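Local coordinates for protein 4'-phospho-dehydrooxetanocin synthase (Bacillus megaterium, PDB 5UL3) that catalyses the cobalamin-dependent radical SAM ring contraction of dAMP to an oxetane aldehyde in oxetanocin A biosynthesis, at residues A[78-83]-A[95-100]. Numbering follows the deposited sequence.
Sequences DLRENP and IESKEI. With EDO (1,2-ethanediol), chain Z.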
loop_
_atom_site.group_PDB
_atom_site.type_symbol
_atom_site.label_atom_id
_atom_site.label_comp_id
_atom_site.label_asym_id
_atom_site.label_seq_id
_atom_site.Cartn_x
_atom_site.Cartn_y
_atom_site.Cartn_z
ATOM N N ASP A 78 29.842 15.773 -5.721
ATOM C CA ASP A 78 30.985 15.753 -6.631
ATOM C C ASP A 78 30.509 15.540 -8.057
ATOM O O ASP A 78 29.860 14.535 -8.363
ATOM C CB ASP A 78 31.950 14.637 -6.208
ATOM C CG ASP A 78 33.257 14.618 -7.027
ATOM O OD1 ASP A 78 33.448 15.473 -7.912
ATOM O OD2 ASP A 78 34.087 13.720 -6.774
ATOM N N LEU A 79 30.824 16.504 -8.921
ATOM C CA LEU A 79 30.436 16.420 -10.324
ATOM C C LEU A 79 30.976 15.161 -11.002
ATOM O O LEU A 79 30.397 14.686 -11.986
ATOM C CB LEU A 79 30.929 17.668 -11.048
ATOM C CG LEU A 79 30.350 18.057 -12.386
ATOM C CD1 LEU A 79 28.850 18.128 -12.261
ATOM C CD2 LEU A 79 30.927 19.428 -12.751
ATOM N N ARG A 80 32.075 14.602 -10.502
ATOM C CA ARG A 80 32.620 13.404 -11.132
ATOM C C ARG A 80 31.657 12.221 -11.064
ATOM O O ARG A 80 31.812 11.268 -11.831
ATOM C CB ARG A 80 33.969 13.054 -10.497
ATOM C CG ARG A 80 34.981 14.209 -10.625
ATOM C CD ARG A 80 36.329 13.874 -9.982
ATOM N NE ARG A 80 36.167 13.467 -8.587
ATOM C CZ ARG A 80 37.117 12.892 -7.856
ATOM N NH1 ARG A 80 38.315 12.653 -8.384
ATOM N NH2 ARG A 80 36.870 12.551 -6.597
ATOM N N GLU A 81 30.648 12.269 -10.195
ATOM C CA GLU A 81 29.665 11.195 -10.111
ATOM C C GLU A 81 28.443 11.423 -10.999
ATOM O O GLU A 81 27.534 10.589 -10.998
ATOM C CB GLU A 81 29.222 11.004 -8.651
ATOM C CG GLU A 81 30.353 10.590 -7.731
ATOM C CD GLU A 81 29.966 10.617 -6.265
ATOM O OE1 GLU A 81 28.787 10.335 -5.950
ATOM O OE2 GLU A 81 30.841 10.925 -5.428
ATOM N N ASN A 82 28.403 12.514 -11.746
ATOM C CA ASN A 82 27.251 12.848 -12.595
ATOM C C ASN A 82 27.064 11.792 -13.687
ATOM O O ASN A 82 27.985 11.562 -14.490
ATOM C CB ASN A 82 27.501 14.247 -13.178
ATOM C CG ASN A 82 26.391 14.734 -14.081
ATOM O OD1 ASN A 82 25.921 14.024 -14.964
ATOM N ND2 ASN A 82 25.987 15.979 -13.880
ATOM N N PRO A 83 25.903 11.131 -13.758
ATOM C CA PRO A 83 25.752 9.994 -14.672
ATOM C C PRO A 83 25.600 10.426 -16.117
ATOM O O PRO A 83 25.961 9.667 -17.025
ATOM C CB PRO A 83 24.482 9.296 -14.156
ATOM C CG PRO A 83 23.648 10.436 -13.599
ATOM C CD PRO A 83 24.677 11.387 -12.970
ATOM N N ILE A 95 40.734 11.344 -11.824
ATOM C CA ILE A 95 40.391 10.388 -10.770
ATOM C C ILE A 95 40.941 10.831 -9.421
ATOM O O ILE A 95 40.379 10.497 -8.369
ATOM C CB ILE A 95 40.895 8.978 -11.151
ATOM C CG1 ILE A 95 40.201 8.479 -12.420
ATOM C CG2 ILE A 95 40.667 7.979 -10.020
ATOM C CD1 ILE A 95 40.383 6.987 -12.661
ATOM N N GLU A 96 42.030 11.591 -9.417
ATOM C CA GLU A 96 42.659 12.048 -8.181
ATOM C C GLU A 96 42.601 13.571 -8.134
ATOM O O GLU A 96 43.493 14.262 -8.627
ATOM C CB GLU A 96 44.098 11.541 -8.072
ATOM C CG GLU A 96 44.749 11.857 -6.734
ATOM C CD GLU A 96 44.041 11.187 -5.569
ATOM O OE1 GLU A 96 44.141 9.944 -5.449
ATOM O OE2 GLU A 96 43.376 11.900 -4.783
ATOM N N SER A 97 41.547 14.097 -7.529
ATOM C CA SER A 97 41.477 15.520 -7.241
ATOM C C SER A 97 40.476 15.709 -6.115
ATOM O O SER A 97 39.736 14.791 -5.760
ATOM C CB SER A 97 41.081 16.330 -8.480
ATOM O OG SER A 97 39.746 16.051 -8.863
ATOM N N LYS A 98 40.478 16.905 -5.538
ATOM C CA LYS A 98 39.383 17.269 -4.659
ATOM C C LYS A 98 38.073 17.194 -5.437
ATOM O O LYS A 98 38.048 17.258 -6.672
ATOM C CB LYS A 98 39.593 18.672 -4.088
ATOM C CG LYS A 98 40.833 18.802 -3.219
ATOM C CD LYS A 98 41.053 20.240 -2.772
ATOM C CE LYS A 98 42.350 20.371 -1.986
ATOM N NZ LYS A 98 42.722 21.791 -1.736
ATOM N N GLU A 99 36.972 17.026 -4.709
ATOM C CA GLU A 99 35.681 16.997 -5.376
ATOM C C GLU A 99 35.467 18.309 -6.117
ATOM O O GLU A 99 35.967 19.364 -5.719
ATOM C CB GLU A 99 34.551 16.751 -4.372
ATOM C CG GLU A 99 34.674 15.442 -3.617
ATOM C CD GLU A 99 33.438 15.122 -2.794
ATOM O OE1 GLU A 99 32.604 16.035 -2.587
ATOM O OE2 GLU A 99 33.305 13.955 -2.357
ATOM N N ILE A 100 34.760 18.237 -7.233
ATOM C CA ILE A 100 34.524 19.416 -8.045
ATOM C C ILE A 100 33.020 19.620 -8.160
ATOM O O ILE A 100 32.261 18.660 -8.324
ATOM C CB ILE A 100 35.219 19.314 -9.423
ATOM C CG1 ILE A 100 34.410 18.512 -10.427
ATOM C CG2 ILE A 100 36.589 18.653 -9.289
ATOM C CD1 ILE A 100 35.017 18.534 -11.809
HETATM C C1 EDO Z . 44.182 12.288 -12.071
HETATM O O1 EDO Z . 44.166 10.979 -11.483
HETATM C C2 EDO Z . 44.896 13.275 -11.157
HETATM O O2 EDO Z . 44.654 14.621 -11.593
HETATM O O HOH W 1 30.091 14.041 -3.292
#
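D78 and L79 clasp I100 where two loops meet in the N-terminal domain, whose function is unknown. D78 forms an Asx turn at the start of the short 3-10 segment 79-81. The loops flank helix 83-88 and link strand 69-73 to strand 102-106, its antiparallel neighbour in a four-stranded sheet.

The tight part is a paired backbone grip on I100. L79 N donates to I100 O at 2.7 Å, almost straight (171°). I100 N in turn donates to D78 OD1 at 3.1 Å. The same OD1 accepts R80 N, which closes the Asx turn. The two donors come from opposite faces of the carboxylate, both well out of its plane. Beside them, L79 CB packs on I100 CG1 at 3.6 Å.

The carboxylate of D78 is also held edge-on by R80. NE and NH2 both reach OD2, with D78 lying in the guanidinium plane. R80 NE donates to the syn lone pair of D78 OD2, 2.8 Å away. A bend at chi3 (-55°) folds the R80 chain back to make this salt bridge. The arginine probably offsets the charge of D78, which lies near the like-charged E99.

The solvent side is looser. E99 is exposed and passes at an angle across the D78 carboxylate, its CB 3.6 Å from D78 CG. Its OE1 is hydrogen-bonded to Y101 OH. A water bound to D78 N reaches the same oxygen only weakly. Further along, S97 O lies over one face of the R80 guanidinium. R80 NH1 is hydrogen-bonded to E94 O, just before segment 95-100. R80 NH1 also makes a weak, bent bond to I95 O, 3.0 Å long with an angle of 129° at the hydrogen.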